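Local coordinates for plasmin and fibronectin-binding protein A (Streptococcus pneumoniae, PDB 4MR0) that acts as a fibronectin-dependent surface adhesin and invasin of the pneumococcus, binding human fibronectin, plasmin, plasminogen and serum albumin, at residues A[483-488]-A[504-509]; A[528-533]-A[549-554]; A[444-449]-A[478-483]. One frame throughout, in Å; residues are numbered along the deposited sequence.

How the contacts relate
The three contacts follow one another along the chain, and none crosses or encloses another. Contact 3 comes first. It closes the loop from 444-449 to 478-483 and ends on I483, the residue at which contact 1 begins. Contact 1 closes the next, shorter loop, from 483-488 to 504-509. Contact 2 closes the last, from 528-533 to 549-554. Contacts 1 and 3 are also joined by a probable backbone bond from E484 N to I448 O. Contacts 1 and 2 meet where strands 506-509 and 530-535 pair. Contacts 3 and 2 do not touch. Together they tie successive strands on one face of the parallel beta-helix, the part of the longer surface protein described here, to the segment over its C-terminal end.

Contact 1. Residues A[483-488]-A[504-509]; sequences IELLRV and EGIVIE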
# COMPACT_ATOMS: atom_id res chain seq x y z
N ILE A 483 -8.46 3.28 -17.79
CA ILE A 483 -8.95 4.04 -16.64
C ILE A 483 -10.44 3.81 -16.44
O ILE A 483 -11.25 4.12 -17.32
CB ILE A 483 -8.70 5.55 -16.84
CG1 ILE A 483 -7.20 5.81 -16.99
CG2 ILE A 483 -9.28 6.33 -15.65
CD1 ILE A 483 -6.86 7.26 -17.29
N GLU A 484 -10.80 3.27 -15.28
CA GLU A 484 -12.19 3.00 -14.95
C GLU A 484 -12.66 3.82 -13.75
O GLU A 484 -12.02 3.83 -12.70
CB GLU A 484 -12.39 1.51 -14.64
CG GLU A 484 -13.66 1.24 -13.84
CD GLU A 484 -13.85 -0.22 -13.48
OE1 GLU A 484 -12.86 -0.87 -13.07
OE2 GLU A 484 -14.99 -0.72 -13.60
N LEU A 485 -13.79 4.49 -13.93
CA LEU A 485 -14.39 5.30 -12.88
C LEU A 485 -15.82 4.79 -12.77
O LEU A 485 -16.65 5.02 -13.66
CB LEU A 485 -14.34 6.77 -13.28
CG LEU A 485 -12.87 7.19 -13.33
CD1 LEU A 485 -12.62 8.18 -14.44
CD2 LEU A 485 -12.47 7.74 -11.97
N LEU A 486 -16.09 4.09 -11.68
CA LEU A 486 -17.39 3.49 -11.44
C LEU A 486 -18.14 4.04 -10.23
O LEU A 486 -17.65 3.99 -9.10
CB LEU A 486 -17.21 1.97 -11.30
CG LEU A 486 -18.44 1.12 -10.98
CD1 LEU A 486 -19.46 1.21 -12.11
CD2 LEU A 486 -18.00 -0.32 -10.76
N ARG A 487 -19.33 4.55 -10.50
CA ARG A 487 -20.23 5.11 -9.50
C ARG A 487 -19.69 6.20 -8.59
O ARG A 487 -19.88 6.15 -7.37
CB ARG A 487 -20.83 3.99 -8.65
CG ARG A 487 -21.62 2.99 -9.46
CD ARG A 487 -22.50 2.11 -8.58
NE ARG A 487 -23.03 1.01 -9.38
CZ ARG A 487 -22.34 -0.09 -9.68
NH1 ARG A 487 -21.10 -0.24 -9.24
NH2 ARG A 487 -22.89 -1.02 -10.44
N VAL A 488 -19.02 7.19 -9.17
CA VAL A 488 -18.52 8.32 -8.40
C VAL A 488 -19.75 9.23 -8.27
O VAL A 488 -20.37 9.61 -9.28
CB VAL A 488 -17.37 9.05 -9.14
CG1 VAL A 488 -16.92 10.26 -8.34
CG2 VAL A 488 -16.21 8.09 -9.35
N GLU A 504 -9.84 0.36 -24.76
CA GLU A 504 -10.61 1.51 -24.30
C GLU A 504 -9.69 2.42 -23.49
O GLU A 504 -8.76 1.95 -22.85
CB GLU A 504 -11.78 1.06 -23.43
CG GLU A 504 -12.77 0.17 -24.15
CD GLU A 504 -12.99 -1.16 -23.44
OE1 GLU A 504 -11.98 -1.86 -23.17
OE2 GLU A 504 -14.16 -1.50 -23.16
N GLY A 505 -9.94 3.72 -23.55
CA GLY A 505 -9.12 4.65 -22.80
C GLY A 505 -9.72 4.88 -21.44
O GLY A 505 -9.28 4.30 -20.44
N ILE A 506 -10.75 5.72 -21.39
CA ILE A 506 -11.43 6.05 -20.15
C ILE A 506 -12.88 5.59 -20.16
O ILE A 506 -13.60 5.78 -21.14
CB ILE A 506 -11.42 7.58 -19.90
CG1 ILE A 506 -9.98 8.07 -19.74
CG2 ILE A 506 -12.26 7.92 -18.67
CD1 ILE A 506 -9.83 9.57 -19.86
N VAL A 507 -13.30 4.96 -19.07
CA VAL A 507 -14.67 4.51 -18.93
C VAL A 507 -15.25 5.13 -17.67
O VAL A 507 -14.72 4.94 -16.58
CB VAL A 507 -14.78 2.97 -18.81
CG1 VAL A 507 -16.23 2.58 -18.54
CG2 VAL A 507 -14.27 2.30 -20.08
N ILE A 508 -16.33 5.89 -17.84
CA ILE A 508 -17.01 6.52 -16.72
C ILE A 508 -18.40 5.90 -16.72
O ILE A 508 -19.19 6.12 -17.65
CB ILE A 508 -17.08 8.04 -16.88
CG1 ILE A 508 -15.67 8.62 -16.79
CG2 ILE A 508 -17.98 8.65 -15.81
CD1 ILE A 508 -15.61 10.13 -16.99
N GLU A 509 -18.68 5.11 -15.69
CA GLU A 509 -19.94 4.39 -15.60
C GLU A 509 -20.76 4.66 -14.35
O GLU A 509 -20.26 4.55 -13.23
CB GLU A 509 -19.65 2.89 -15.70
CG GLU A 509 -20.87 2.00 -15.61
CD GLU A 509 -20.50 0.52 -15.71
OE1 GLU A 509 -19.37 0.21 -16.16
OE2 GLU A 509 -21.35 -0.33 -15.36
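L486 and E509 both set CG anti to the backbone N (chi1 177° and 180°), and this lays them side by side on one face of the sheet. L486 CD1 comes 3.8 Å from E509 CD, and the extended glutamate chain runs alongside it. The same methyl lies over one face of the R487 guanidinium, offset toward its rim, while R487 NH1 bonds K452 O. On the other face, I483 lies beside I506 and L485 beside I508, each pair pointing the same way. Contacts here include I483 CB to I506 CG1 at 4.0 Å and L485 CD1 to I508 CG1 at 3.9 Å. This is the stacked ladder of a parallel beta-helix: like positions of the PbH1 4 and PbH1 5 repeats sit in register, with aliphatic residues turned into the core against strands 490-500 and 515-523. The backbones join as a regular parallel pair. I483 N bonds G505 O (3.0 Å), and I483 O accepts V507 N (2.8 Å). L485 N bonds V507 O, and L485 O accepts E509 N. R487 N closes the series on E509 O at 2.9 Å. E484 lies on the same face as V507, but its carboxylate turns to R449 in a salt bridge.

Contact 2. Residues A[528-533]-A[549-554]; sequences KYISFI and GNFNIV
The F551 ring carries I530 CD1 over one face. This methyl lies 4.1 Å from the ring centroid and 11° off the normal, a CH-pi contact almost above the centre. F551 CZ also meets I530 CB at 3.6 Å. F551 CG sits between its own backbone N and carbonyl carbon (chi1 58°), which swings the ring back to I530. A second CH-pi contact involves the F532 ring, which takes I553 CD1 over one face. That methyl is 4.2 Å from the centroid and lies farther from the normal. I553 CD1 also reaches I530 CG2 at 4.3 Å, linking the two ring contacts into one apolar patch. The Y529 ring meets the G549-N550 peptide obliquely, with CD2 3.4 Å from N550 N. N550 CA lies at the edge of this ring, in its plane.

No direct hydrogen bond joins the two segments. A water bridges them instead: it accepts from I530 N at 2.8 Å and donates to G549 O at 2.7 Å. The short strand axes stay 9.3 Å apart and are turned by 31°, so 551-554 lies over 530-533 at a shallow angle, in contact mainly through side chains and the water, and does not pair with it as a sheet neighbour.

Other strands frame the patch. Y529 stacks on F522 of strand 515-523, and F532 meets Y560 of strand 559-564 edge-to-face. N550 ND2 bonds N520 O. Strand 530-535 pairs with 506-509, while 551-556 forms an antiparallel pair with 559-564 that packs over the C-terminal end of the beta-helix.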
# COMPACT_ATOMS: atom_id res chain seq x y z
N LYS A 528 -12.96 2.49 -27.95
CA LYS A 528 -13.47 3.83 -27.66
C LYS A 528 -12.57 4.58 -26.69
O LYS A 528 -12.23 4.07 -25.62
CB LYS A 528 -14.88 3.76 -27.06
CG LYS A 528 -15.99 4.14 -28.03
CD LYS A 528 -17.27 4.53 -27.30
CE LYS A 528 -17.83 3.36 -26.49
NZ LYS A 528 -19.06 3.75 -25.74
N TYR A 529 -12.18 5.79 -27.08
CA TYR A 529 -11.32 6.62 -26.24
C TYR A 529 -12.01 6.92 -24.91
O TYR A 529 -11.42 6.75 -23.84
CB TYR A 529 -11.00 7.95 -26.94
CG TYR A 529 -10.13 7.86 -28.17
CD1 TYR A 529 -9.60 6.64 -28.60
CD2 TYR A 529 -9.81 9.00 -28.90
CE1 TYR A 529 -8.78 6.57 -29.73
CE2 TYR A 529 -8.99 8.95 -30.02
CZ TYR A 529 -8.47 7.73 -30.43
OH TYR A 529 -7.63 7.69 -31.52
N ILE A 530 -13.25 7.37 -25.00
CA ILE A 530 -14.04 7.72 -23.82
C ILE A 530 -15.43 7.09 -23.87
O ILE A 530 -16.13 7.20 -24.87
CB ILE A 530 -14.22 9.26 -23.72
CG1 ILE A 530 -12.85 9.94 -23.74
CG2 ILE A 530 -14.98 9.62 -22.45
CD1 ILE A 530 -12.92 11.45 -23.87
N SER A 531 -15.81 6.43 -22.78
CA SER A 531 -17.12 5.80 -22.68
C SER A 531 -17.83 6.40 -21.47
O SER A 531 -17.39 6.22 -20.33
CB SER A 531 -16.97 4.29 -22.48
OG SER A 531 -16.27 3.71 -23.56
N PHE A 532 -18.91 7.13 -21.72
CA PHE A 532 -19.70 7.76 -20.66
C PHE A 532 -21.01 6.99 -20.62
O PHE A 532 -21.93 7.23 -21.41
CB PHE A 532 -19.92 9.23 -21.02
CG PHE A 532 -20.54 10.05 -19.91
CD1 PHE A 532 -20.39 9.68 -18.58
CD2 PHE A 532 -21.23 11.22 -20.21
CE1 PHE A 532 -20.92 10.47 -17.56
CE2 PHE A 532 -21.76 12.02 -19.20
CZ PHE A 532 -21.61 11.64 -17.87
N ILE A 533 -21.09 6.05 -19.67
CA ILE A 533 -22.23 5.16 -19.53
C ILE A 533 -23.09 5.30 -18.28
O ILE A 533 -22.59 5.57 -17.19
CB ILE A 533 -21.75 3.70 -19.58
CG1 ILE A 533 -21.06 3.43 -20.91
CG2 ILE A 533 -22.90 2.76 -19.35
CD1 ILE A 533 -20.24 2.15 -20.91
N GLY A 549 -14.16 9.04 -30.54
CA GLY A 549 -13.01 9.90 -30.69
C GLY A 549 -12.75 10.66 -29.40
O GLY A 549 -13.31 10.33 -28.35
N ASN A 550 -11.90 11.68 -29.48
CA ASN A 550 -11.56 12.48 -28.31
C ASN A 550 -12.56 13.63 -28.18
O ASN A 550 -12.90 14.29 -29.16
CB ASN A 550 -10.15 13.04 -28.46
CG ASN A 550 -9.57 13.51 -27.14
OD1 ASN A 550 -10.30 13.80 -26.19
ND2 ASN A 550 -8.24 13.61 -27.08
N PHE A 551 -13.03 13.85 -26.96
CA PHE A 551 -13.97 14.93 -26.69
C PHE A 551 -13.94 15.26 -25.21
O PHE A 551 -13.28 14.58 -24.43
CB PHE A 551 -15.40 14.57 -27.11
CG PHE A 551 -15.94 13.33 -26.45
CD1 PHE A 551 -15.62 12.07 -26.95
CD2 PHE A 551 -16.78 13.42 -25.34
CE1 PHE A 551 -16.14 10.92 -26.35
CE2 PHE A 551 -17.30 12.28 -24.74
CZ PHE A 551 -16.98 11.02 -25.24
N ASN A 552 -14.67 16.31 -24.83
CA ASN A 552 -14.72 16.70 -23.44
C ASN A 552 -16.13 16.59 -22.89
O ASN A 552 -17.10 16.57 -23.64
CB ASN A 552 -14.21 18.13 -23.25
CG ASN A 552 -12.76 18.29 -23.67
OD1 ASN A 552 -11.95 17.37 -23.54
ND2 ASN A 552 -12.41 19.48 -24.16
N ILE A 553 -16.22 16.49 -21.58
CA ILE A 553 -17.50 16.40 -20.91
C ILE A 553 -17.48 17.48 -19.84
O ILE A 553 -16.48 17.66 -19.15
CB ILE A 553 -17.70 15.05 -20.21
CG1 ILE A 553 -17.62 13.92 -21.23
CG2 ILE A 553 -19.04 15.04 -19.48
CD1 ILE A 553 -17.63 12.53 -20.61
N VAL A 554 -18.58 18.21 -19.73
CA VAL A 554 -18.69 19.25 -18.73
C VAL A 554 -20.07 19.15 -18.14
O VAL A 554 -20.98 18.58 -18.75
CB VAL A 554 -18.49 20.66 -19.34
CG1 VAL A 554 -17.18 20.71 -20.12
CG2 VAL A 554 -19.66 21.02 -20.24
O HOH W 1 -14.55 8.07 -27.43

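Contact 3. Residues A[444-449]-A[478-483]; sequences KTKAIR and TEQPNI
K444 and E479 cross at an angle, and the lysine amine meets the carboxylate in a salt bridge. K444 NZ lies 3.1 Å from E479 OE2 and uses the syn lone pair of that oxygen. A weak bond runs from K444 NZ to E479 OE1 at 3.3 Å, so one amine spans both oxygens. The lysine chain bends at its last torsion (chi4 59°), and the glutamate chain reaches it extended beyond CG. The aliphatic part takes part too, with K444 CG 3.5 Å from E479 OE2.

K446 crosses Q480 obliquely, with K446 CB 4.1 Å from Q480 CG. Farther on, K446 CG rests against the backbone carbonyl of P481, 3.2 Å from its O. The K446 amine is held by E484 in a salt bridge.

The chain turns a corner at A447, and N482 O takes N-H groups from the corner residue and the one after it. It accepts a straight bond from I448 N at 3.1 Å (175° at the hydrogen) and a weak one from A447 N. I448 and I483 then form a parallel bridge with their side chains on the same face, I448 CB 4.3 Å from I483 CG1, so strand 483-486 begins level with the residue that follows the corner of 445-451. Corners of this kind separate the faces of a parallel beta-helix.

A447 packs on F438 and I440 of strand 431-440 and on I471 of strand 462-473. I483 also touches I471, along with I499 of strand 490-500. Beyond the contact, strand 445-451 lies between 410-415 and 483-486.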
# COMPACT_ATOMS: atom_id res chain seq x y z
N LYS A 444 -3.97 -8.11 -18.78
CA LYS A 444 -4.98 -8.22 -17.73
C LYS A 444 -4.85 -7.13 -16.67
O LYS A 444 -5.61 -7.12 -15.70
CB LYS A 444 -4.87 -9.59 -17.04
CG LYS A 444 -5.37 -10.77 -17.87
CD LYS A 444 -5.17 -12.07 -17.10
CE LYS A 444 -6.15 -13.14 -17.56
NZ LYS A 444 -6.03 -13.44 -19.01
N THR A 445 -3.90 -6.22 -16.86
CA THR A 445 -3.69 -5.15 -15.89
C THR A 445 -4.30 -3.80 -16.27
O THR A 445 -4.07 -3.28 -17.36
CB THR A 445 -2.18 -4.95 -15.59
OG1 THR A 445 -1.69 -6.08 -14.86
CG2 THR A 445 -1.96 -3.70 -14.75
N LYS A 446 -5.09 -3.27 -15.34
CA LYS A 446 -5.75 -1.98 -15.49
C LYS A 446 -4.85 -0.97 -14.80
O LYS A 446 -4.30 -1.26 -13.73
CB LYS A 446 -7.11 -2.05 -14.80
CG LYS A 446 -8.08 -0.94 -15.14
CD LYS A 446 -9.34 -1.06 -14.28
CE LYS A 446 -10.58 -1.29 -15.13
NZ LYS A 446 -11.21 -2.61 -14.84
N ALA A 447 -4.67 0.21 -15.39
CA ALA A 447 -3.81 1.21 -14.78
C ALA A 447 -4.46 1.85 -13.56
O ALA A 447 -3.93 1.79 -12.45
CB ALA A 447 -3.46 2.30 -15.80
N ILE A 448 -5.62 2.46 -13.77
CA ILE A 448 -6.33 3.17 -12.72
C ILE A 448 -7.78 2.76 -12.57
O ILE A 448 -8.50 2.61 -13.56
CB ILE A 448 -6.31 4.69 -12.98
CG1 ILE A 448 -4.87 5.19 -13.06
CG2 ILE A 448 -7.08 5.42 -11.89
CD1 ILE A 448 -4.75 6.63 -13.55
N ARG A 449 -8.21 2.61 -11.32
CA ARG A 449 -9.58 2.24 -11.01
C ARG A 449 -10.04 2.93 -9.73
O ARG A 449 -9.34 2.91 -8.71
CB ARG A 449 -9.68 0.72 -10.84
CG ARG A 449 -11.05 0.23 -10.44
CD ARG A 449 -11.09 -1.29 -10.42
NE ARG A 449 -12.45 -1.80 -10.25
CZ ARG A 449 -13.09 -1.88 -9.09
NH1 ARG A 449 -12.49 -1.51 -7.96
NH2 ARG A 449 -14.33 -2.34 -9.06
N THR A 478 -5.44 -6.22 -25.00
CA THR A 478 -5.84 -5.84 -23.65
C THR A 478 -7.26 -6.30 -23.37
O THR A 478 -8.13 -6.23 -24.25
CB THR A 478 -5.75 -4.32 -23.46
OG1 THR A 478 -4.53 -3.83 -24.04
CG2 THR A 478 -5.76 -3.97 -21.99
N GLU A 479 -7.51 -6.74 -22.14
CA GLU A 479 -8.82 -7.24 -21.75
C GLU A 479 -9.72 -6.29 -20.96
O GLU A 479 -10.80 -6.68 -20.53
CB GLU A 479 -8.65 -8.54 -20.97
CG GLU A 479 -8.05 -9.66 -21.79
CD GLU A 479 -7.56 -10.80 -20.94
OE1 GLU A 479 -8.29 -11.23 -20.02
OE2 GLU A 479 -6.43 -11.29 -21.19
N GLN A 480 -9.27 -5.05 -20.76
CA GLN A 480 -10.09 -4.08 -20.03
C GLN A 480 -9.58 -2.66 -20.26
O GLN A 480 -8.50 -2.47 -20.82
CB GLN A 480 -10.12 -4.40 -18.53
CG GLN A 480 -8.81 -4.18 -17.80
CD GLN A 480 -7.74 -5.16 -18.23
OE1 GLN A 480 -6.70 -4.76 -18.76
NE2 GLN A 480 -7.99 -6.45 -18.01
N PRO A 481 -10.36 -1.66 -19.84
CA PRO A 481 -10.00 -0.24 -20.00
C PRO A 481 -8.74 0.16 -19.24
O PRO A 481 -8.31 -0.53 -18.32
CB PRO A 481 -11.24 0.49 -19.47
CG PRO A 481 -12.35 -0.51 -19.63
CD PRO A 481 -11.69 -1.79 -19.21
N ASN A 482 -8.16 1.29 -19.64
CA ASN A 482 -6.96 1.80 -19.00
C ASN A 482 -7.35 2.54 -17.72
O ASN A 482 -6.68 2.44 -16.70
CB ASN A 482 -6.20 2.74 -19.94
CG ASN A 482 -5.41 2.00 -21.00
OD1 ASN A 482 -5.63 2.18 -22.20
ND2 ASN A 482 -4.48 1.16 -20.56
N ILE A 483 -8.46 3.28 -17.79
CA ILE A 483 -8.95 4.04 -16.64
C ILE A 483 -10.44 3.81 -16.44
O ILE A 483 -11.25 4.12 -17.32
CB ILE A 483 -8.70 5.55 -16.84
CG1 ILE A 483 -7.20 5.81 -16.99
CG2 ILE A 483 -9.28 6.33 -15.65
CD1 ILE A 483 -6.86 7.26 -17.29